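Local coordinates for protein putative transcriptional regulator (Bacillus cytotoxicus NVH 391-98, PDB 3K4H) that probably acts as a LacI-family transcriptional regulator, holding linked glucose units in the cleft of its periplasmic-binding-protein-like sugar-binding region, at residues N25-F28 against P29-R33; N246-Q249 against L250-A254; L143-T146 against R147-A151; E56-N59 against G60-M64; N229-L232 against S233-A236. All blocks are in the same frame, centred on the assembly; numbering follows the deposited sequence.

All five contacts are local, within one helix or helical turn, but their settings differ. Interactions 1 and 3 start helices 27-41 and 144-159, and both meet the same two glucose units from places about 20 Å apart between centres. Interaction 3 is buried and uses a charged Arg149; interaction 1 offers aromatic rings. Interaction 2, at the start of helix 247-264, packs Ile247 against Phe27 of interaction 1 and reaches the second subunit through Glu253. Interactions 4 and 5 lie at the surface. Interaction 4 is apolar packing on a regular helix that does not touch the sugar, while interaction 5 is a weakly bonded turn held by a serine and outside polar partners.

Interaction 1: N25-F28 against P29-R33; sequences NPFF and PEVIR. With GLC (alpha-D-glucopyranose), chain C; GLC (alpha-D-glucopyranose), chain B.
Ile32 N donates to Phe28 O at 2.9 Å, and Val31 N donates to Phe27 O at 3.0 Å. These bonds carry the first turn of helix 27-41. Just before it, Asn25 OD1 accepts from Phe27 N at 2.8 Å, a capping bond with the donor tilted 31° from the amide carbonyl plane. Asn25 ND2 bonds to Asp200, so both ends of the amide are held. One turn on, Arg33 NH1 and Glu30 OE2 form a salt bridge at 2.6 Å.

The packing is aromatic. Phe27 has CG anti to its backbone N (chi1 179°), and its ring tip CZ reaches Val31 CG2 at 3.7 Å. C4 of the chain C glucose sits over the centre of one face of the Phe27 ring. Phe27 CZ also approaches O5 of the chain B glucose at 3.2 Å. Phe27 CD2 lies over the centre of one Phe28 ring face, so the Phe27 edge meets that face. Phe28 in turn brings CE1 within 3.5 Å of O2 of the chain C glucose. Helix 247-264 covers another side, where Ile247 touches Phe27 and Glu30. The arrangement is a side-chain-capped helix N-terminus whose aromatic rings line a sugar pocket, with a ring lying against a pyranose as is common in carbohydrate-binding sites.

Interaction 2: N246-Q249 against L250-A254; sequences NIYQ and LGYEA
Residues Asn246-Gln249 and Leu250-Ala254 are joined by four backbone bonds of the alpha-helical i to i+4 kind. Leu250 N donates to Asn246 O at 3.1 Å, and Gly251 N to Ile247 O. Tyr252 N then bonds to Tyr248 O, and Glu253 N to Gln249 O at 2.9 Å. Asn246 is the N-cap residue of helix 247-264. Its positive phi of 59° marks the bend by which the chain enters the helix. Its backbone N bonds to Asp244.

Tyr248 and Tyr252 lie side by side and point the same way. Tyr248 CE2 comes to 4.1 Å from Tyr252 CD1. The Tyr252 ring is touched from another direction by the amide of Gln249, whose NE2 is 3.8 Å from CD2. The amide and ring planes are 48° apart, so they do not stack flat. Gln249 bends at chi2 (62°), which turns its amide along the helix toward Tyr252. Its NE2 stays 3.9 Å from Glu253 OE1.

The polar ends find partners outside this stretch. Tyr248 OH bonds to Ser37, while the Tyr252 ring meets Phe38 edge-to-face. Glu253 OE2 forms a salt bridge with Lys270 of the second subunit. The chemistry is thus divided by direction. Leu250 meets a bound glucose. Ile247, by apolar contact with Val31, and Tyr248, through its hydroxyl, join helix 27-41. The carboxylate of Glu253 ties the helix to the other subunit, consistent with a place in the dimer interface.

Interaction 3: L143-T146 against R147-A151; sequences LLVT and RDRLA. With GLC (alpha-D-glucopyranose), chain B; GLC (alpha-D-glucopyranose), chain C.
Val145 and Arg149 form the close part of this contact. Val145 CG2 lies over the centre of one face of the Arg149 guanidinium, 3.2 Å above its plane. The valine has chi1 at 62°, which places CG2 anti to the backbone N and aims it at that face. Arg149 runs extended from CG to NE and carries its flat group to the sugar. There one oxygen, O6 of the chain C glucose, sits at the guanidinium edge, near its plane. It accepts from Arg149 NH1 at 2.8 Å and from Arg149 NH2 at 2.9 Å. This forked grip, together with the bond from NH2 to Asn115 and a cation-pi contact with Phe227, should fix the rotation of the group. Val145 also meets the ligand directly, with CB 3.4 Å from O4 of the chain B glucose.

The looser side is at Leu144 and Arg147. Leu144 CD2 comes only to 4.3 Å from Arg147 NH1, obliquely to the guanidinium. Arg147 is partly exposed, and its NH2 forms a salt bridge with Glu80. Asp148, by contrast, is buried; its CB lies 3.4 Å from Leu144 O and its OD2 forms a salt bridge with Lys100.

Backbone bonds such as Asp148 N to Leu144 O, at 2.9 Å, run through both parts. Helix 144-159 belongs to the beta-alpha-beta unit with strands 134-138 and 169-171. Thr146 and Leu150 rest on Phe136 of strand 134-138, while Val145 and Asp148 touch Asn115 of helix 115-128.

Interaction 4: E56-N59 against G60-M64; sequences EIFN and GVVKM
Phe58 packs against Val62 one turn further along helix 54-66. Its CB starts out pointing away from residues 60-64. With chi1 at -171°, CG stands anti to the backbone N, and the ring is carried alongside the next turn, toward Val62. CD2 is the first ring atom to meet the valine, 4.0 Å from Val62 CG2. CE2 comes nearest, 3.6 Å from the same methyl. CZ, at the tip, is again a little further off. The methyl sits over one face of the ring, a CH-pi contact with Val62 CG2 4.0 Å from the ring centroid and 27° off the normal. The two side chains cross at a slant. Beyond them, the Phe58 ring makes a cation-pi contact with Arg83 and touches Ile84 of helix 83-90.

Helix 54-66 is the connection between parallel strands 45-48 and 72-75, a beta-alpha-beta crossover in which strand 10-14 lies between the two in the sheet. Its inner side is apolar. Ile57 and Val61 rest on Val14 of strand 10-14. Val61 and Met64, a selenomethionine, rest on Ile73 of strand 72-75.

The backbone is bonded regularly. Val62 N donates to Phe58 O at 3.0 Å with an N-H...O angle of 168°. Phe58 O also takes a weak bond from Val61 N. Lys63 N bonds to Asn59 O at 2.9 Å, and Lys63 CG lies beside that same oxygen before the rest of the lysine side chain leads away from residues 56-59.

Interaction 5: N229-L232 against S233-A236; sequences NALL and SEIA
Residues Ala230 and Ser233 close the first turn of a short, weakly bonded helix, about 231-235, in the beta-alpha-beta unit with strands 223-227 and 241-244. The bonds step three residues, as in a 3-10 turn. Ser233 N donates to Ala230 O at 2.6 Å, from 49° out of the carbonyl plane. Glu234 N reaches Leu231 O at 3.2 Å, and Ile235 N reaches Leu232 O at 3.3 Å, both from above the carbonyl plane.

Ser233 adds a second bond to the same acceptor. Its OG donates to Ala230 O at 2.7 Å, in the carbonyl plane and on a lone pair. A chi1 of 75° sets OG between the backbone N and the carbonyl carbon, turned back toward Ala230. Two donors of one residue thus grip Ala230 O from different directions. Arg281 bonds to Ser233 OG and also to Asn229 OD1, while Asn229 ND2 goes to Asp244.

Packing across the turn is slight. Glu234 OE2 lies 4.1 Å from Leu231 CD1, the two side chains crossing at about a right angle. Glu234 also touches Arg281.

Toward helix 201-213, Leu232 and Ala236 rest on Leu205, and Ala230 N bonds to Asp201 of that helix. Ser233 makes a backbone bond with Leu240, just before strand 241-244, and Ala230 touches Pro26 ahead of helix 27-41.

Interaction 1: N25-F28 against P29-R33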
# COMPACT_ATOMS: atom_id res chain seq x y z
N ASN A 25 -1.74 -14.00 22.40
CA ASN A 25 -1.19 -13.88 21.07
C ASN A 25 -0.04 -12.89 21.08
O ASN A 25 -0.23 -11.73 21.44
CB ASN A 25 -2.26 -13.45 20.07
CG ASN A 25 -1.73 -13.45 18.66
OD1 ASN A 25 -0.56 -13.15 18.45
ND2 ASN A 25 -2.55 -13.81 17.70
N PRO A 26 1.18 -13.31 20.68
CA PRO A 26 2.24 -12.31 20.92
C PRO A 26 2.15 -11.09 20.03
O PRO A 26 2.86 -10.12 20.28
CB PRO A 26 3.55 -13.07 20.71
CG PRO A 26 3.18 -14.32 20.00
CD PRO A 26 1.70 -14.61 20.21
N PHE A 27 1.26 -11.09 19.03
CA PHE A 27 1.06 -9.86 18.27
C PHE A 27 0.78 -8.63 19.17
O PHE A 27 1.33 -7.51 18.94
CB PHE A 27 -0.04 -9.99 17.22
CG PHE A 27 -0.27 -8.72 16.45
CD1 PHE A 27 0.48 -8.44 15.31
CD2 PHE A 27 -1.18 -7.78 16.88
CE1 PHE A 27 0.31 -7.25 14.60
CE2 PHE A 27 -1.35 -6.57 16.17
CZ PHE A 27 -0.60 -6.31 15.03
N PHE A 28 -0.07 -8.82 20.17
CA PHE A 28 -0.58 -7.70 20.94
C PHE A 28 0.36 -7.00 21.92
O PHE A 28 0.42 -5.77 21.90
CB PHE A 28 -1.94 -8.02 21.52
CG PHE A 28 -2.94 -8.30 20.46
CD1 PHE A 28 -3.26 -9.61 20.09
CD2 PHE A 28 -3.52 -7.25 19.74
CE1 PHE A 28 -4.18 -9.87 19.05
CE2 PHE A 28 -4.44 -7.49 18.71
CZ PHE A 28 -4.76 -8.80 18.36
N PRO A 29 1.13 -7.75 22.74
CA PRO A 29 2.06 -7.02 23.62
C PRO A 29 3.07 -6.24 22.79
O PRO A 29 3.56 -5.20 23.25
CB PRO A 29 2.75 -8.13 24.39
CG PRO A 29 1.73 -9.23 24.40
CD PRO A 29 1.06 -9.19 23.07
N GLU A 30 3.38 -6.72 21.59
CA GLU A 30 4.34 -6.03 20.76
C GLU A 30 3.72 -4.76 20.14
O GLU A 30 4.39 -3.72 20.07
CB GLU A 30 4.87 -6.96 19.69
CG GLU A 30 6.02 -6.43 18.89
CD GLU A 30 7.29 -6.28 19.70
OE1 GLU A 30 7.30 -6.53 20.94
OE2 GLU A 30 8.30 -5.91 19.07
N VAL A 31 2.44 -4.82 19.74
CA VAL A 31 1.82 -3.64 19.13
C VAL A 31 1.67 -2.59 20.19
O VAL A 31 1.95 -1.42 19.94
CB VAL A 31 0.50 -3.94 18.37
CG1 VAL A 31 -0.66 -3.31 19.03
CG2 VAL A 31 0.60 -3.41 16.95
N ILE A 32 1.28 -3.03 21.39
CA ILE A 32 1.10 -2.13 22.50
C ILE A 32 2.43 -1.55 22.89
O ILE A 32 2.51 -0.39 23.25
CB ILE A 32 0.45 -2.82 23.70
CG1 ILE A 32 -1.01 -3.14 23.35
CG2 ILE A 32 0.51 -1.91 24.91
CD1 ILE A 32 -1.74 -4.04 24.32
N ARG A 33 3.49 -2.34 22.79
CA ARG A 33 4.81 -1.87 23.13
C ARG A 33 5.24 -0.73 22.19
O ARG A 33 5.98 0.16 22.59
CB ARG A 33 5.76 -3.04 23.04
CG ARG A 33 7.15 -2.81 23.60
CD ARG A 33 8.09 -3.89 23.06
NE ARG A 33 9.35 -3.26 22.73
CZ ARG A 33 10.07 -3.51 21.63
NH1 ARG A 33 9.65 -4.41 20.74
NH2 ARG A 33 11.20 -2.85 21.45
C1 GLC C . -2.76 -11.80 14.66
C2 GLC C . -3.68 -10.76 15.27
C3 GLC C . -4.23 -9.86 14.19
C4 GLC C . -3.02 -9.19 13.56
C5 GLC C . -2.20 -10.25 12.82
C6 GLC C . -0.92 -9.62 12.24
O1 GLC C . -3.55 -12.79 14.03
O2 GLC C . -4.76 -11.41 15.91
O3 GLC C . -5.15 -8.94 14.75
O4 GLC C . -3.39 -8.17 12.66
O5 GLC C . -1.85 -11.30 13.70
O6 GLC C . -0.47 -10.28 11.08
C1 GLC B . -3.08 -6.82 13.00
C2 GLC B . -4.36 -6.04 12.84
C3 GLC B . -4.76 -6.15 11.38
C4 GLC B . -3.65 -5.60 10.47
C5 GLC B . -2.33 -6.26 10.79
C6 GLC B . -1.24 -5.58 10.00
O2 GLC B . -5.35 -6.61 13.66
O3 GLC B . -6.02 -5.52 11.24
O4 GLC B . -3.84 -5.97 9.14
O5 GLC B . -2.07 -6.25 12.19
O6 GLC B . -0.83 -6.51 9.03

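Interaction 2: N246-Q249 against L250-A254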
# COMPACT_ATOMS: atom_id res chain seq x y z
N ASN A 246 6.74 -6.29 11.21
CA ASN A 246 7.14 -5.10 11.93
C ASN A 246 6.12 -4.55 12.93
O ASN A 246 5.87 -3.34 12.97
CB ASN A 246 7.52 -4.01 10.95
CG ASN A 246 8.99 -3.72 10.96
OD1 ASN A 246 9.45 -2.96 11.79
ND2 ASN A 246 9.72 -4.31 10.03
N ILE A 247 5.59 -5.46 13.74
CA ILE A 247 4.50 -5.20 14.65
C ILE A 247 4.71 -3.91 15.43
O ILE A 247 3.78 -3.09 15.57
CB ILE A 247 4.32 -6.38 15.62
CG1 ILE A 247 3.97 -7.66 14.86
CG2 ILE A 247 3.21 -6.08 16.63
CD1 ILE A 247 4.63 -8.90 15.43
N TYR A 248 5.92 -3.71 15.94
CA TYR A 248 6.21 -2.59 16.79
C TYR A 248 5.93 -1.29 16.03
O TYR A 248 5.31 -0.37 16.56
CB TYR A 248 7.68 -2.65 17.21
CG TYR A 248 8.21 -1.44 17.95
CD1 TYR A 248 8.24 -1.42 19.34
CD2 TYR A 248 8.68 -0.32 17.25
CE1 TYR A 248 8.74 -0.31 20.03
CE2 TYR A 248 9.17 0.79 17.93
CZ TYR A 248 9.20 0.78 19.32
OH TYR A 248 9.67 1.85 20.03
N GLN A 249 6.40 -1.23 14.79
CA GLN A 249 6.29 0.00 14.02
C GLN A 249 4.82 0.24 13.65
O GLN A 249 4.38 1.40 13.61
CB GLN A 249 7.21 -0.03 12.80
CG GLN A 249 7.90 1.30 12.53
CD GLN A 249 8.86 1.80 13.66
OE1 GLN A 249 9.75 1.07 14.13
NE2 GLN A 249 8.69 3.08 14.05
N LEU A 250 4.06 -0.84 13.45
CA LEU A 250 2.63 -0.72 13.25
C LEU A 250 2.05 0.04 14.43
O LEU A 250 1.25 0.93 14.24
CB LEU A 250 1.94 -2.10 13.14
CG LEU A 250 2.11 -3.00 11.91
CD1 LEU A 250 1.35 -4.30 12.14
CD2 LEU A 250 1.67 -2.34 10.59
N GLY A 251 2.48 -0.31 15.64
CA GLY A 251 1.94 0.28 16.87
C GLY A 251 2.34 1.72 17.02
O GLY A 251 1.52 2.59 17.30
N TYR A 252 3.63 1.97 16.80
CA TYR A 252 4.23 3.26 17.05
C TYR A 252 3.59 4.24 16.10
O TYR A 252 3.07 5.28 16.51
CB TYR A 252 5.70 3.14 16.76
CG TYR A 252 6.53 4.35 17.09
CD1 TYR A 252 7.22 4.42 18.29
CD2 TYR A 252 6.66 5.41 16.19
CE1 TYR A 252 8.01 5.53 18.61
CE2 TYR A 252 7.43 6.53 16.51
CZ TYR A 252 8.11 6.56 17.72
OH TYR A 252 8.90 7.62 18.05
N GLU A 253 3.61 3.87 14.83
CA GLU A 253 3.02 4.67 13.80
C GLU A 253 1.49 4.85 13.98
O GLU A 253 0.97 5.93 13.73
CB GLU A 253 3.40 4.13 12.42
CG GLU A 253 3.78 5.27 11.45
CD GLU A 253 5.09 5.94 11.81
OE1 GLU A 253 6.04 5.23 12.22
OE2 GLU A 253 5.20 7.18 11.69
N ALA A 254 0.78 3.83 14.46
CA ALA A 254 -0.65 4.04 14.72
C ALA A 254 -0.86 5.17 15.73
O ALA A 254 -1.60 6.11 15.45
CB ALA A 254 -1.31 2.81 15.16

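Interaction 3: L143-T146 against R147-A151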
# COMPACT_ATOMS: atom_id res chain seq x y z
N LEU A 143 -12.28 -10.83 9.31
CA LEU A 143 -11.14 -9.94 9.51
C LEU A 143 -10.46 -9.59 8.20
O LEU A 143 -10.32 -10.43 7.31
CB LEU A 143 -10.13 -10.53 10.48
CG LEU A 143 -10.58 -10.66 11.92
CD1 LEU A 143 -9.34 -10.80 12.76
CD2 LEU A 143 -11.34 -9.45 12.39
N LEU A 144 -10.03 -8.35 8.06
CA LEU A 144 -9.56 -7.96 6.75
C LEU A 144 -8.15 -8.41 6.44
O LEU A 144 -7.82 -8.68 5.28
CB LEU A 144 -9.79 -6.48 6.50
CG LEU A 144 -11.28 -6.40 6.13
CD1 LEU A 144 -11.93 -5.23 6.84
CD2 LEU A 144 -11.49 -6.34 4.61
N VAL A 145 -7.31 -8.53 7.47
CA VAL A 145 -6.00 -9.10 7.27
C VAL A 145 -6.09 -10.53 6.67
O VAL A 145 -5.30 -10.89 5.80
CB VAL A 145 -5.14 -9.06 8.54
CG1 VAL A 145 -5.78 -9.88 9.68
CG2 VAL A 145 -3.74 -9.55 8.24
N THR A 146 -7.08 -11.30 7.11
CA THR A 146 -7.32 -12.62 6.54
C THR A 146 -7.82 -12.56 5.09
O THR A 146 -7.32 -13.28 4.24
CB THR A 146 -8.28 -13.46 7.39
OG1 THR A 146 -7.82 -13.47 8.75
CG2 THR A 146 -8.33 -14.90 6.89
N ARG A 147 -8.79 -11.71 4.79
CA ARG A 147 -9.28 -11.62 3.42
C ARG A 147 -8.17 -11.23 2.48
O ARG A 147 -8.07 -11.77 1.38
CB ARG A 147 -10.41 -10.60 3.29
CG ARG A 147 -11.79 -11.14 3.19
CD ARG A 147 -12.66 -10.08 2.54
NE ARG A 147 -14.08 -10.36 2.70
CZ ARG A 147 -14.79 -10.16 3.82
NH1 ARG A 147 -14.22 -9.68 4.92
NH2 ARG A 147 -16.08 -10.46 3.82
N ASP A 148 -7.34 -10.28 2.89
CA ASP A 148 -6.28 -9.77 2.05
C ASP A 148 -5.22 -10.83 1.79
O ASP A 148 -4.81 -11.02 0.63
CB ASP A 148 -5.58 -8.57 2.70
CG ASP A 148 -6.34 -7.28 2.54
OD1 ASP A 148 -6.05 -6.35 3.33
OD2 ASP A 148 -7.20 -7.17 1.64
N ARG A 149 -4.78 -11.48 2.87
CA ARG A 149 -3.79 -12.55 2.79
C ARG A 149 -4.30 -13.70 1.93
O ARG A 149 -3.59 -14.15 1.02
CB ARG A 149 -3.32 -12.99 4.17
CG ARG A 149 -2.29 -12.03 4.69
CD ARG A 149 -1.81 -12.34 6.07
NE ARG A 149 -1.11 -11.16 6.59
CZ ARG A 149 -0.84 -10.94 7.87
NH1 ARG A 149 -1.19 -11.80 8.80
NH2 ARG A 149 -0.22 -9.83 8.23
N LEU A 150 -5.54 -14.12 2.15
CA LEU A 150 -6.20 -14.97 1.18
C LEU A 150 -6.13 -14.44 -0.24
O LEU A 150 -5.74 -15.16 -1.15
CB LEU A 150 -7.65 -15.23 1.55
CG LEU A 150 -8.28 -16.27 0.62
CD1 LEU A 150 -7.42 -17.53 0.54
CD2 LEU A 150 -9.68 -16.61 1.06
N ALA A 151 -6.50 -13.18 -0.44
CA ALA A 151 -6.66 -12.62 -1.79
C ALA A 151 -5.36 -12.66 -2.57
O ALA A 151 -5.35 -13.07 -3.71
CB ALA A 151 -7.22 -11.21 -1.72
C1 GLC B . -3.08 -6.82 13.00
C2 GLC B . -4.36 -6.04 12.84
C3 GLC B . -4.76 -6.15 11.38
C4 GLC B . -3.65 -5.60 10.47
C5 GLC B . -2.33 -6.26 10.79
C6 GLC B . -1.24 -5.58 10.00
O2 GLC B . -5.35 -6.61 13.66
O3 GLC B . -6.02 -5.52 11.24
O4 GLC B . -3.84 -5.97 9.14
O5 GLC B . -2.07 -6.25 12.19
O6 GLC B . -0.83 -6.51 9.03
C1 GLC C . -2.76 -11.80 14.66
C2 GLC C . -3.68 -10.76 15.27
C3 GLC C . -4.23 -9.86 14.19
C4 GLC C . -3.02 -9.19 13.56
C5 GLC C . -2.20 -10.25 12.82
C6 GLC C . -0.92 -9.62 12.24
O1 GLC C . -3.55 -12.79 14.03
O2 GLC C . -4.76 -11.41 15.91
O3 GLC C . -5.15 -8.94 14.75
O4 GLC C . -3.39 -8.17 12.66
O5 GLC C . -1.85 -11.30 13.70
O6 GLC C . -0.47 -10.28 11.08

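Interaction 4: E56-N59 against G60-M64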
# COMPACT_ATOMS: atom_id res chain seq x y z
N GLU A 56 -19.82 -6.78 25.53
CA GLU A 56 -19.04 -6.16 26.55
C GLU A 56 -17.98 -5.23 26.03
O GLU A 56 -17.67 -4.27 26.65
CB GLU A 56 -18.44 -7.21 27.45
CG GLU A 56 -19.47 -8.02 28.10
CD GLU A 56 -18.89 -9.06 28.96
OE1 GLU A 56 -17.70 -9.27 28.88
OE2 GLU A 56 -19.60 -9.70 29.72
N ILE A 57 -17.38 -5.54 24.92
CA ILE A 57 -16.37 -4.68 24.33
C ILE A 57 -17.00 -3.39 23.79
O ILE A 57 -16.41 -2.31 23.89
CB ILE A 57 -15.59 -5.40 23.22
CG1 ILE A 57 -14.71 -6.48 23.82
CG2 ILE A 57 -14.68 -4.44 22.50
CD1 ILE A 57 -13.98 -7.29 22.80
N PHE A 58 -18.21 -3.51 23.25
CA PHE A 58 -18.93 -2.33 22.78
C PHE A 58 -19.14 -1.40 23.96
O PHE A 58 -18.64 -0.27 23.95
CB PHE A 58 -20.26 -2.71 22.14
CG PHE A 58 -20.94 -1.56 21.45
CD1 PHE A 58 -20.49 -1.10 20.21
CD2 PHE A 58 -22.03 -0.92 22.03
CE1 PHE A 58 -21.11 -0.03 19.58
CE2 PHE A 58 -22.65 0.16 21.41
CZ PHE A 58 -22.20 0.60 20.19
N ASN A 59 -19.83 -1.89 24.99
CA ASN A 59 -20.03 -1.11 26.19
C ASN A 59 -18.72 -0.46 26.62
O ASN A 59 -18.68 0.75 26.95
CB ASN A 59 -20.68 -1.93 27.30
CG ASN A 59 -21.90 -2.72 26.83
OD1 ASN A 59 -22.25 -2.68 25.64
ND2 ASN A 59 -22.55 -3.45 27.75
N GLY A 60 -17.63 -1.23 26.56
CA GLY A 60 -16.35 -0.72 26.95
C GLY A 60 -16.01 0.60 26.24
O GLY A 60 -15.64 1.59 26.89
N VAL A 61 -16.14 0.58 24.91
CA VAL A 61 -15.76 1.72 24.08
C VAL A 61 -16.70 2.89 24.32
O VAL A 61 -16.29 4.05 24.35
CB VAL A 61 -15.77 1.35 22.59
CG1 VAL A 61 -15.91 2.59 21.71
CG2 VAL A 61 -14.51 0.54 22.20
N VAL A 62 -17.97 2.56 24.49
CA VAL A 62 -19.01 3.54 24.74
C VAL A 62 -18.76 4.31 26.04
O VAL A 62 -18.86 5.52 26.06
CB VAL A 62 -20.40 2.85 24.66
CG1 VAL A 62 -21.44 3.61 25.39
CG2 VAL A 62 -20.80 2.69 23.21
N LYS A 63 -18.37 3.61 27.11
CA LYS A 63 -18.07 4.29 28.37
C LYS A 63 -16.82 5.18 28.23
O LYS A 63 -16.76 6.28 28.77
CB LYS A 63 -17.92 3.29 29.53
CG LYS A 63 -19.07 2.26 29.65
CD LYS A 63 -19.30 1.70 31.09
CE LYS A 63 -18.02 1.66 31.96
NZ LYS A 63 -18.31 1.81 33.44
N MSE A 64 -15.84 4.69 27.48
CA MSE A 64 -14.68 5.46 27.09
C MSE A 64 -15.06 6.81 26.52
O MSE A 64 -14.57 7.85 26.97
CB MSE A 64 -13.85 4.72 26.04
CG MSE A 64 -13.06 3.55 26.56
SE MSE A 64 -11.84 2.82 25.21
CE MSE A 64 -10.93 4.45 24.76

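Interaction 5: N229-L232 against S233-A236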
# COMPACT_ATOMS: atom_id res chain seq x y z
N ASN A 229 6.57 -13.33 12.67
CA ASN A 229 7.81 -13.31 13.39
C ASN A 229 7.82 -13.36 14.89
O ASN A 229 8.56 -12.68 15.52
CB ASN A 229 8.65 -12.17 12.93
CG ASN A 229 10.06 -12.34 13.27
OD1 ASN A 229 10.44 -13.28 13.90
ND2 ASN A 229 10.85 -11.42 12.87
N ALA A 230 7.01 -14.19 15.47
CA ALA A 230 6.99 -14.33 16.89
C ALA A 230 8.26 -14.91 17.36
O ALA A 230 8.85 -15.72 16.74
CB ALA A 230 5.94 -15.21 17.28
N LEU A 231 8.67 -14.53 18.53
CA LEU A 231 9.92 -14.97 19.04
C LEU A 231 9.90 -16.44 19.03
O LEU A 231 10.88 -17.07 18.90
CB LEU A 231 10.04 -14.51 20.46
CG LEU A 231 11.20 -15.08 21.22
CD1 LEU A 231 12.39 -14.28 20.90
CD2 LEU A 231 10.95 -15.03 22.66
N LEU A 232 8.75 -17.00 19.22
CA LEU A 232 8.64 -18.46 19.23
C LEU A 232 8.98 -19.08 17.88
O LEU A 232 9.48 -20.20 17.81
CB LEU A 232 7.23 -18.87 19.66
CG LEU A 232 6.79 -18.67 21.11
CD1 LEU A 232 5.27 -18.38 21.23
CD2 LEU A 232 7.21 -19.88 21.95
N SER A 233 8.73 -18.34 16.81
CA SER A 233 9.03 -18.85 15.49
C SER A 233 10.53 -19.04 15.27
O SER A 233 10.92 -19.86 14.46
CB SER A 233 8.44 -17.95 14.40
OG SER A 233 9.19 -16.75 14.24
N GLU A 234 11.36 -18.29 16.00
CA GLU A 234 12.82 -18.32 15.83
C GLU A 234 13.44 -19.61 16.35
O GLU A 234 14.49 -20.07 15.87
CB GLU A 234 13.47 -17.13 16.54
CG GLU A 234 13.39 -15.84 15.75
CD GLU A 234 13.79 -14.61 16.56
OE1 GLU A 234 14.99 -14.49 16.90
OE2 GLU A 234 12.92 -13.75 16.82
N ILE A 235 12.73 -20.22 17.28
CA ILE A 235 13.25 -21.29 18.12
C ILE A 235 12.48 -22.60 17.93
O ILE A 235 12.79 -23.61 18.58
CB ILE A 235 13.25 -20.78 19.59
CG1 ILE A 235 14.62 -20.99 20.23
CG2 ILE A 235 11.99 -21.18 20.39
CD1 ILE A 235 15.55 -19.79 20.00
N ALA A 236 11.54 -22.58 17.03
CA ALA A 236 10.75 -23.71 16.73
C ALA A 236 11.67 -24.64 16.07
O ALA A 236 12.64 -24.23 15.52
CB ALA A 236 9.71 -23.35 15.80